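Long-range contacts in glutathione S-transferase omega-like 2 (Saccharomyces cerevisiae, PDB 5LKB), which acts as a glutathione-dependent thiol transferase, reducing dehydroascorbate and dimethylarsinic acid, and reacts with glutathionyl-(hydro)quinones as a Xi-class glutathione transferase: residues A[38-42]-A[133-137]; A[75-81]-A[138-144]. One frame throughout, in Å; residues are numbered along the deposited sequence.

Interaction 1: A[38-42]-A[133-137]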
ATOM      1  N   TYR A  38     -12.972 -19.940 -33.724  1.00 21.15           N
ATOM      2  CA  TYR A  38     -11.921 -19.436 -32.834  1.00 20.48           C
ATOM      3  C   TYR A  38     -12.430 -19.273 -31.409  1.00 23.16           C
ATOM      4  O   TYR A  38     -13.619 -19.056 -31.164  1.00 21.47           O
ATOM      5  CB  TYR A  38     -11.368 -18.123 -33.397  1.00 18.03           C
ATOM      6  CG  TYR A  38     -10.823 -18.282 -34.824  1.00 16.37           C
ATOM      7  CD1 TYR A  38      -9.560 -18.783 -35.065  1.00 16.67           C
ATOM      8  CD2 TYR A  38     -11.592 -17.917 -35.888  1.00 20.52           C
ATOM      9  CE1 TYR A  38      -9.078 -18.967 -36.360  1.00 18.80           C
ATOM     10  CE2 TYR A  38     -11.140 -18.111 -37.181  1.00 18.97           C
ATOM     11  CZ  TYR A  38      -9.865 -18.596 -37.403  1.00 23.21           C
ATOM     12  OH  TYR A  38      -9.329 -18.800 -38.701  1.00 18.97           O
ATOM     13  N   TRP A  39     -11.477 -19.316 -30.478  1.00 21.13           N
ATOM     14  CA  TRP A  39     -11.765 -19.281 -29.058  1.00 18.70           C
ATOM     15  C   TRP A  39     -10.736 -18.370 -28.398  1.00 17.65           C
ATOM     16  O   TRP A  39      -9.605 -18.237 -28.854  1.00 17.81           O
ATOM     17  CB  TRP A  39     -11.635 -20.669 -28.418  1.00 20.51           C
ATOM     18  CG  TRP A  39     -12.630 -20.876 -27.303  1.00 22.27           C
ATOM     19  CD1 TRP A  39     -12.394 -20.857 -25.972  1.00 21.43           C
ATOM     20  CD2 TRP A  39     -14.010 -21.139 -27.468  1.00 20.67           C
ATOM     21  NE1 TRP A  39     -13.570 -21.082 -25.281  1.00 20.46           N
ATOM     22  CE2 TRP A  39     -14.572 -21.275 -26.201  1.00 23.41           C
ATOM     23  CE3 TRP A  39     -14.825 -21.292 -28.576  1.00 20.28           C
ATOM     24  CZ2 TRP A  39     -15.916 -21.568 -26.022  1.00 22.47           C
ATOM     25  CZ3 TRP A  39     -16.123 -21.552 -28.405  1.00 23.26           C
ATOM     26  CH2 TRP A  39     -16.681 -21.686 -27.127  1.00 27.03           C
ATOM     27  N   LEU A  40     -11.166 -17.713 -27.342  1.00 19.66           N
ATOM     28  CA  LEU A  40     -10.341 -16.769 -26.608  1.00 18.57           C
ATOM     29  C   LEU A  40     -10.240 -17.293 -25.186  1.00 16.42           C
ATOM     30  O   LEU A  40     -11.239 -17.286 -24.447  1.00 17.15           O
ATOM     31  CB  LEU A  40     -10.964 -15.364 -26.686  1.00 18.35           C
ATOM     32  CG  LEU A  40     -10.137 -14.281 -25.986  1.00 18.45           C
ATOM     33  CD1 LEU A  40      -8.761 -14.137 -26.759  1.00 18.72           C
ATOM     34  CD2 LEU A  40     -10.876 -12.989 -25.986  1.00 17.72           C
ATOM     35  N   TYR A  41      -9.033 -17.723 -24.772  1.00 16.60           N
ATOM     36  CA  TYR A  41      -8.773 -18.199 -23.414  1.00 16.99           C
ATOM     37  C   TYR A  41      -8.065 -17.084 -22.646  1.00 19.63           C
ATOM     38  O   TYR A  41      -7.060 -16.556 -23.111  1.00 17.77           O
ATOM     39  CB  TYR A  41      -7.852 -19.424 -23.421  1.00 19.01           C
ATOM     40  CG  TYR A  41      -8.467 -20.682 -24.062  1.00 18.45           C
ATOM     41  CD1 TYR A  41      -9.277 -21.528 -23.305  1.00 20.27           C
ATOM     42  CD2 TYR A  41      -8.251 -21.001 -25.397  1.00 18.87           C
ATOM     43  CE1 TYR A  41      -9.851 -22.658 -23.862  1.00 24.33           C
ATOM     44  CE2 TYR A  41      -8.809 -22.131 -25.943  1.00 24.33           C
ATOM     45  CZ  TYR A  41      -9.563 -22.975 -25.172  1.00 24.67           C
ATOM     46  OH  TYR A  41     -10.124 -24.105 -25.754  1.00 25.28           O
ATOM     47  N   VAL A  42      -8.607 -16.723 -21.472  1.00 16.22           N
ATOM     48  CA  VAL A  42      -8.133 -15.566 -20.727  1.00 18.21           C
ATOM     49  C   VAL A  42      -8.044 -15.910 -19.257  1.00 17.23           C
ATOM     50  O   VAL A  42      -8.576 -16.918 -18.789  1.00 16.58           O
ATOM     51  CB  VAL A  42      -9.075 -14.355 -20.862  1.00 16.56           C
ATOM     52  CG1 VAL A  42      -9.293 -13.982 -22.315  1.00 18.39           C
ATOM     53  CG2 VAL A  42     -10.420 -14.652 -20.248  1.00 19.11           C
ATOM     54  N   GLU A 133     -12.033 -25.980 -19.544  1.00 27.63           N
ATOM     55  CA  GLU A 133     -11.582 -25.907 -20.925  1.00 26.39           C
ATOM     56  C   GLU A 133     -12.555 -26.810 -21.698  1.00 25.01           C
ATOM     57  O   GLU A 133     -12.468 -28.039 -21.563  1.00 29.14           O
ATOM     58  CB  GLU A 133     -10.124 -26.390 -21.013  1.00 27.05           C
ATOM     59  CG  GLU A 133      -9.430 -26.129 -22.358  1.00 26.31           C
ATOM     60  CD  GLU A 133     -10.116 -26.921 -23.470  1.00 28.63           C
ATOM     61  OE1 GLU A 133      -9.916 -28.163 -23.452  1.00 27.55           O
ATOM     62  OE2 GLU A 133     -10.859 -26.313 -24.268  1.00 24.73           O
ATOM     63  N   PRO A 134     -13.514 -26.251 -22.437  1.00 23.39           N
ATOM     64  CA  PRO A 134     -14.670 -27.047 -22.899  1.00 25.43           C
ATOM     65  C   PRO A 134     -14.452 -27.869 -24.161  1.00 27.78           C
ATOM     66  O   PRO A 134     -15.317 -28.699 -24.445  1.00 31.79           O
ATOM     67  CB  PRO A 134     -15.745 -25.981 -23.141  1.00 26.09           C
ATOM     68  CG  PRO A 134     -14.935 -24.780 -23.620  1.00 26.95           C
ATOM     69  CD  PRO A 134     -13.612 -24.841 -22.885  1.00 24.99           C
ATOM     70  N   HIS A 135     -13.357 -27.699 -24.898  1.00 27.62           N
ATOM     71  CA  HIS A 135     -13.204 -28.452 -26.150  1.00 25.06           C
ATOM     72  C   HIS A 135     -12.503 -29.798 -25.956  1.00 33.45           C
ATOM     73  O   HIS A 135     -12.907 -30.802 -26.578  1.00 31.73           O
ATOM     74  CB  HIS A 135     -12.499 -27.567 -27.173  1.00 26.54           C
ATOM     75  CG  HIS A 135     -13.252 -26.326 -27.472  1.00 28.92           C
ATOM     76  ND1 HIS A 135     -14.452 -26.323 -28.140  1.00 30.03           N
ATOM     77  CD2 HIS A 135     -13.024 -25.043 -27.102  1.00 27.32           C
ATOM     78  CE1 HIS A 135     -14.905 -25.085 -28.232  1.00 32.56           C
ATOM     79  NE2 HIS A 135     -14.044 -24.289 -27.613  1.00 25.90           N
ATOM     80  N   TYR A 136     -11.511 -29.857 -25.075  1.00 30.68           N
ATOM     81  CA  TYR A 136     -10.696 -31.043 -24.848  1.00 29.35           C
ATOM     82  C   TYR A 136     -10.635 -31.491 -23.407  1.00 29.36           C
ATOM     83  O   TYR A 136      -9.948 -32.484 -23.122  1.00 31.00           O
ATOM     84  CB  TYR A 136      -9.263 -30.790 -25.351  1.00 28.77           C
ATOM     85  CG  TYR A 136      -9.255 -29.969 -26.614  1.00 30.83           C
ATOM     86  CD1 TYR A 136      -9.585 -30.536 -27.846  1.00 29.10           C
ATOM     87  CD2 TYR A 136      -8.980 -28.616 -26.585  1.00 27.92           C
ATOM     88  CE1 TYR A 136      -9.629 -29.771 -28.987  1.00 29.68           C
ATOM     89  CE2 TYR A 136      -9.011 -27.841 -27.719  1.00 29.45           C
ATOM     90  CZ  TYR A 136      -9.343 -28.420 -28.940  1.00 29.77           C
ATOM     91  OH  TYR A 136      -9.398 -27.621 -30.070  1.00 28.86           O
ATOM     92  N   GLY A 137     -11.217 -30.737 -22.470  1.00 31.15           N
ATOM     93  CA  GLY A 137     -11.042 -31.015 -21.047  1.00 30.93           C
ATOM     94  C   GLY A 137      -9.651 -30.821 -20.490  1.00 27.08           C
ATOM     95  O   GLY A 137      -9.292 -31.475 -19.509  1.00 27.73           O
TER
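W39 and Y41, two residues apart on strand 38-42, reach across to the loop 133-137, whose backbone stays well back: the closest CA atoms, Y41 CA and E133 CA, are 8.6 Å apart, and no backbone hydrogen bond joins the two. H135 stands on edge against W39. Its NE2 sits over the middle of the indole, 3.2 Å from W39 CD2, with the planes at 89°, a T-shaped stack. P134 CG reaches the same indole 4.1 Å from W39 CZ2, while W39 NE1 bonds to S68 OG on strand 66-69. Without the indole, as with an alanine at this position, the imidazole edge of H135 is likely to lose the ring face it stands on, and a gap would probably open beside P134. Y41 donates its hydroxyl to the carboxylate of E133, with Y41 OH 2.8 Å from E133 OE2. E133 bends back over its own loop: H135 N bonds to E133 OE2 (2.9 Å) from the face of the carboxylate opposite Y41 OH, and Y136 N uses the syn lone pair of E133 OE1 (2.8 Å). E133 CG lies anti to the backbone N (chi1 -169°), and the chain turns at chi2, which brings the acid round to these amides. The buried carboxylate is thus fixed by several donors. Y41 OH also lies at the imidazole edge, 3.3 Å from H135 CD2. Together these contacts fasten the loop before helix 141-148 to one face of a central strand in the thioredoxin-like, N-terminal domain of the glutathione transferase fold.

Interaction 2: A[75-81]-A[138-144]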
ATOM      1  N   ASP A  75       0.058 -21.157 -10.161  1.00 20.26           N
ATOM      2  CA  ASP A  75       1.088 -21.951  -9.504  1.00 21.75           C
ATOM      3  C   ASP A  75       2.240 -22.260 -10.468  1.00 24.50           C
ATOM      4  O   ASP A  75       2.281 -21.745 -11.590  1.00 21.47           O
ATOM      5  CB  ASP A  75       0.462 -23.182  -8.832  1.00 22.79           C
ATOM      6  CG  ASP A  75      -0.006 -24.265  -9.808  1.00 25.60           C
ATOM      7  OD1 ASP A  75       0.468 -24.287 -10.962  1.00 25.37           O
ATOM      8  OD2 ASP A  75      -0.872 -25.071  -9.387  1.00 29.41           O
ATOM      9  N   GLU A  76       3.202 -23.077 -10.011  1.00 24.49           N
ATOM     10  CA  GLU A  76       4.401 -23.339 -10.811  1.00 25.23           C
ATOM     11  C   GLU A  76       4.093 -24.046 -12.115  1.00 27.95           C
ATOM     12  O   GLU A  76       4.880 -23.936 -13.071  1.00 28.08           O
ATOM     13  CB  GLU A  76       5.407 -24.189 -10.027  1.00 29.69           C
ATOM     14  N   LYS A  77       3.010 -24.806 -12.186  1.00 23.76           N
ATOM     15  CA  LYS A  77       2.637 -25.454 -13.458  1.00 23.48           C
ATOM     16  C   LYS A  77       1.768 -24.588 -14.391  1.00 23.98           C
ATOM     17  O   LYS A  77       1.262 -25.086 -15.406  1.00 23.20           O
ATOM     18  CB  LYS A  77       1.993 -26.807 -13.167  1.00 22.83           C
ATOM     19  CG  LYS A  77       2.967 -27.818 -12.566  1.00 31.61           C
ATOM     20  CD  LYS A  77       2.318 -29.166 -12.350  1.00 36.60           C
ATOM     21  CE  LYS A  77       3.257 -30.156 -11.671  1.00 44.51           C
ATOM     22  NZ  LYS A  77       3.786 -29.647 -10.359  1.00 50.92           N
ATOM     23  N   GLY A  78       1.550 -23.302 -14.067  1.00 23.65           N
ATOM     24  CA  GLY A  78       0.915 -22.383 -14.987  1.00 19.12           C
ATOM     25  C   GLY A  78      -0.591 -22.282 -14.834  1.00 20.09           C
ATOM     26  O   GLY A  78      -1.229 -22.998 -14.074  1.00 20.21           O
ATOM     27  N   TRP A  79      -1.192 -21.434 -15.664  1.00 19.96           N
ATOM     28  CA  TRP A  79      -2.633 -21.221 -15.550  1.00 20.73           C
ATOM     29  C   TRP A  79      -3.368 -22.536 -15.740  1.00 21.58           C
ATOM     30  O   TRP A  79      -2.959 -23.392 -16.551  1.00 20.21           O
ATOM     31  CB  TRP A  79      -3.121 -20.236 -16.596  1.00 18.48           C
ATOM     32  CG  TRP A  79      -2.528 -18.851 -16.601  1.00 19.64           C
ATOM     33  CD1 TRP A  79      -1.590 -18.353 -17.445  1.00 19.18           C
ATOM     34  CD2 TRP A  79      -2.843 -17.769 -15.688  1.00 17.34           C
ATOM     35  NE1 TRP A  79      -1.335 -17.043 -17.185  1.00 20.30           N
ATOM     36  CE2 TRP A  79      -2.122 -16.649 -16.125  1.00 18.70           C
ATOM     37  CE3 TRP A  79      -3.725 -17.633 -14.607  1.00 17.74           C
ATOM     38  CZ2 TRP A  79      -2.199 -15.418 -15.502  1.00 17.69           C
ATOM     39  CZ3 TRP A  79      -3.851 -16.381 -14.004  1.00 16.92           C
ATOM     40  CH2 TRP A  79      -3.085 -15.291 -14.440  1.00 18.03           C
ATOM     41  N   ARG A  80      -4.503 -22.660 -15.064  1.00 19.05           N
ATOM     42  CA  ARG A  80      -5.251 -23.899 -14.962  1.00 20.45           C
ATOM     43  C   ARG A  80      -6.745 -23.655 -15.084  1.00 20.76           C
ATOM     44  O   ARG A  80      -7.266 -22.543 -14.907  1.00 20.49           O
ATOM     45  CB  ARG A  80      -4.884 -24.713 -13.709  1.00 22.33           C
ATOM     46  CG  ARG A  80      -5.425 -24.165 -12.417  1.00 21.09           C
ATOM     47  CD  ARG A  80      -4.907 -24.965 -11.232  1.00 24.21           C
ATOM     48  NE  ARG A  80      -5.628 -24.524 -10.007  1.00 23.78           N
ATOM     49  CZ  ARG A  80      -5.125 -23.772  -9.023  1.00 22.75           C
ATOM     50  NH1 ARG A  80      -5.926 -23.449  -8.010  1.00 22.48           N
ATOM     51  NH2 ARG A  80      -3.854 -23.367  -9.002  1.00 24.03           N
ATOM     52  N   PHE A  81      -7.460 -24.724 -15.445  1.00 21.41           N
ATOM     53  CA  PHE A  81      -8.902 -24.735 -15.539  1.00 20.63           C
ATOM     54  C   PHE A  81      -9.513 -25.628 -14.454  1.00 22.84           C
ATOM     55  O   PHE A  81      -8.832 -26.493 -13.884  1.00 30.60           O
ATOM     56  CB  PHE A  81      -9.310 -25.321 -16.903  1.00 23.82           C
ATOM     57  CG  PHE A  81      -8.814 -24.538 -18.074  1.00 21.14           C
ATOM     58  CD1 PHE A  81      -9.568 -23.483 -18.537  1.00 20.63           C
ATOM     59  CD2 PHE A  81      -7.635 -24.879 -18.734  1.00 21.78           C
ATOM     60  CE1 PHE A  81      -9.140 -22.756 -19.649  1.00 20.68           C
ATOM     61  CE2 PHE A  81      -7.188 -24.142 -19.834  1.00 21.42           C
ATOM     62  CZ  PHE A  81      -7.957 -23.094 -20.311  1.00 20.50           C
ATOM     63  N   TYR A 138      -8.806 -30.008 -21.120  1.00 26.97           N
ATOM     64  CA  TYR A 138      -7.461 -29.811 -20.584  1.00 26.57           C
ATOM     65  C   TYR A 138      -7.523 -29.133 -19.207  1.00 21.57           C
ATOM     66  O   TYR A 138      -8.392 -28.287 -18.965  1.00 29.84           O
ATOM     67  CB  TYR A 138      -6.653 -28.933 -21.528  1.00 26.84           C
ATOM     68  CG  TYR A 138      -6.311 -29.529 -22.888  1.00 27.86           C
ATOM     69  CD1 TYR A 138      -5.949 -30.847 -22.998  1.00 33.52           C
ATOM     70  CD2 TYR A 138      -6.268 -28.723 -24.027  1.00 30.22           C
ATOM     71  CE1 TYR A 138      -5.575 -31.384 -24.234  1.00 30.71           C
ATOM     72  CE2 TYR A 138      -5.895 -29.256 -25.271  1.00 33.63           C
ATOM     73  CZ  TYR A 138      -5.552 -30.581 -25.340  1.00 36.86           C
ATOM     74  OH  TYR A 138      -5.172 -31.130 -26.552  1.00 36.99           O
ATOM     75  N   LYS A 139      -6.644 -29.545 -18.316  1.00 28.27           N
ATOM     76  CA  LYS A 139      -6.597 -28.915 -17.002  1.00 28.74           C
ATOM     77  C   LYS A 139      -5.610 -27.768 -16.952  1.00 29.20           C
ATOM     78  O   LYS A 139      -5.622 -27.001 -15.980  1.00 25.11           O
ATOM     79  CB  LYS A 139      -6.278 -29.979 -15.953  1.00 27.95           C
ATOM     80  CG  LYS A 139      -7.162 -31.176 -16.149  1.00 35.16           C
ATOM     81  CD  LYS A 139      -7.342 -32.069 -14.934  1.00 40.39           C
ATOM     82  CE  LYS A 139      -6.037 -32.616 -14.378  1.00 45.68           C
ATOM     83  NZ  LYS A 139      -5.741 -34.021 -14.782  1.00 57.49           N
ATOM     84  N   ARG A 140      -4.758 -27.626 -17.962  1.00 26.68           N
ATOM     85  CA  ARG A 140      -3.678 -26.656 -17.942  1.00 23.36           C
ATOM     86  C   ARG A 140      -3.633 -25.917 -19.258  1.00 24.24           C
ATOM     87  O   ARG A 140      -3.794 -26.517 -20.330  1.00 23.28           O
ATOM     88  CB  ARG A 140      -2.337 -27.282 -17.672  1.00 23.26           C
ATOM     89  CG  ARG A 140      -2.190 -27.869 -16.276  1.00 27.12           C
ATOM     90  CD  ARG A 140      -2.053 -26.805 -15.196  1.00 24.29           C
ATOM     91  NE  ARG A 140      -1.998 -27.415 -13.886  1.00 24.71           N
ATOM     92  CZ  ARG A 140      -1.561 -26.775 -12.802  1.00 29.60           C
ATOM     93  NH1 ARG A 140      -1.163 -25.515 -12.901  1.00 23.23           N
ATOM     94  NH2 ARG A 140      -1.486 -27.391 -11.646  1.00 28.36           N
ATOM     95  N   ILE A 141      -3.431 -24.605 -19.216  1.00 22.36           N
ATOM     96  CA  ILE A 141      -3.243 -23.876 -20.469  1.00 23.11           C
ATOM     97  C   ILE A 141      -1.996 -24.381 -21.235  1.00 23.60           C
ATOM     98  O   ILE A 141      -1.917 -24.257 -22.460  1.00 23.90           O
ATOM     99  CB  ILE A 141      -3.245 -22.349 -20.199  1.00 22.32           C
ATOM    100  CG1 ILE A 141      -3.806 -21.631 -21.424  1.00 23.92           C
ATOM    101  CG2 ILE A 141      -1.892 -21.846 -19.873  1.00 22.46           C
ATOM    102  CD1 ILE A 141      -4.027 -20.171 -21.301  1.00 29.94           C
ATOM    103  N   SER A 142      -1.011 -24.912 -20.530  1.00 21.56           N
ATOM    104  CA  SER A 142       0.152 -25.545 -21.166  1.00 22.99           C
ATOM    105  C   SER A 142      -0.274 -26.646 -22.138  1.00 27.16           C
ATOM    106  O   SER A 142       0.413 -26.858 -23.142  1.00 25.26           O
ATOM    107  CB  SER A 142       1.106 -26.153 -20.131  1.00 25.58           C
ATOM    108  OG  SER A 142       0.458 -27.151 -19.362  1.00 23.99           O
ATOM    109  N   ASP A 143      -1.404 -27.322 -21.874  1.00 24.93           N
ATOM    110  CA  ASP A 143      -1.908 -28.359 -22.791  1.00 25.04           C
ATOM    111  C   ASP A 143      -2.210 -27.792 -24.172  1.00 32.31           C
ATOM    112  O   ASP A 143      -1.987 -28.467 -25.182  1.00 28.14           O
ATOM    113  CB  ASP A 143      -3.135 -29.075 -22.230  1.00 28.85           C
ATOM    114  CG  ASP A 143      -2.852 -29.829 -20.909  1.00 29.19           C
ATOM    115  OD1 ASP A 143      -1.744 -30.374 -20.719  1.00 33.34           O
ATOM    116  OD2 ASP A 143      -3.782 -29.895 -20.062  1.00 26.56           O
ATOM    117  N   LEU A 144      -2.790 -26.590 -24.248  1.00 25.38           N
ATOM    118  CA  LEU A 144      -3.019 -25.915 -25.525  1.00 26.87           C
ATOM    119  C   LEU A 144      -1.700 -25.582 -26.218  1.00 29.80           C
ATOM    120  O   LEU A 144      -1.563 -25.755 -27.441  1.00 25.90           O
ATOM    121  CB  LEU A 144      -3.828 -24.629 -25.308  1.00 23.95           C
ATOM    122  CG  LEU A 144      -5.210 -24.859 -24.750  1.00 24.15           C
ATOM    123  CD1 LEU A 144      -5.896 -23.543 -24.228  1.00 27.10           C
ATOM    124  CD2 LEU A 144      -6.106 -25.535 -25.802  1.00 24.41           C
TER
HETATM  125  O   HOH W   1      -0.525 -24.335 -17.465  1.00 22.63           O
HETATM  126  O   HOH W   2       1.676 -27.425 -16.895  1.00 27.03           O
HETATM  127  O   HOH W   3      -6.687 -28.095 -13.209  1.00 31.23           O
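R140 lays its guanidinium between K77 and R80: K77 CB lies over one face, 3.4 Å from R140 NH1, and R80 covers the opposite face through its aliphatic chain. In this thioredoxin-like domain the contact joins the loop after strand 66-69 to the start of helix 141-148, through a single beta bridge between R80 and R140. I141 N donates to W79 O and F81 N to K139 O, both at 3.0 Å and nearly straight. F81 turns its ring edge to the backbone at K139 and R140, and F81 CZ touches L144 CD1. W79, a glutathione-binding residue, rests its CB against I141 CG2 (3.9 Å), while its indole swings away to stack on H345. The R140 chain bends at chi2 (-73°), which brings the guanidinium back to the type I turn D75-G78. There it grips D75 end-on: R140 NH1 to D75 OD1 is 2.8 Å and R140 NH2 to D75 OD2 is 3.3 Å, with the planes 37° apart. R80, whose NH1 bonds to N121 O, adds a salt bridge to D75; facing both arginines, the acid probably offsets part of their charge. R140 NH1 has a further, weak bond to G78 O. One water donates to both K77 O and W79 O and accepts from S142 N; a second lies 2.8 Å from both K77 O and S142 OG.

Overall arrangement
Interactions 1 and 2 use adjoining parts of one run, 133-144, and their centres are about 12 Å apart. They meet where Y41 CD1 packs on F81 CZ (3.6 Å) and Y41 CD2 on L144 CD1 (3.7 Å), while E133 OE1 and Y138 N, 3.2 Å apart, probably share a hydrogen bond across the join. Strand 38-42 and the loop 75-81 are thereby held to the same run. Interaction 2 lies nearer the active site: the side chain of W79 is about 5 Å from that of the nucleophile C46, and that of I141 about 3 Å from that of glutathione-binding V158. Interaction 1 approaches the site through Y41, whose side chain is about 6 Å from that of V158.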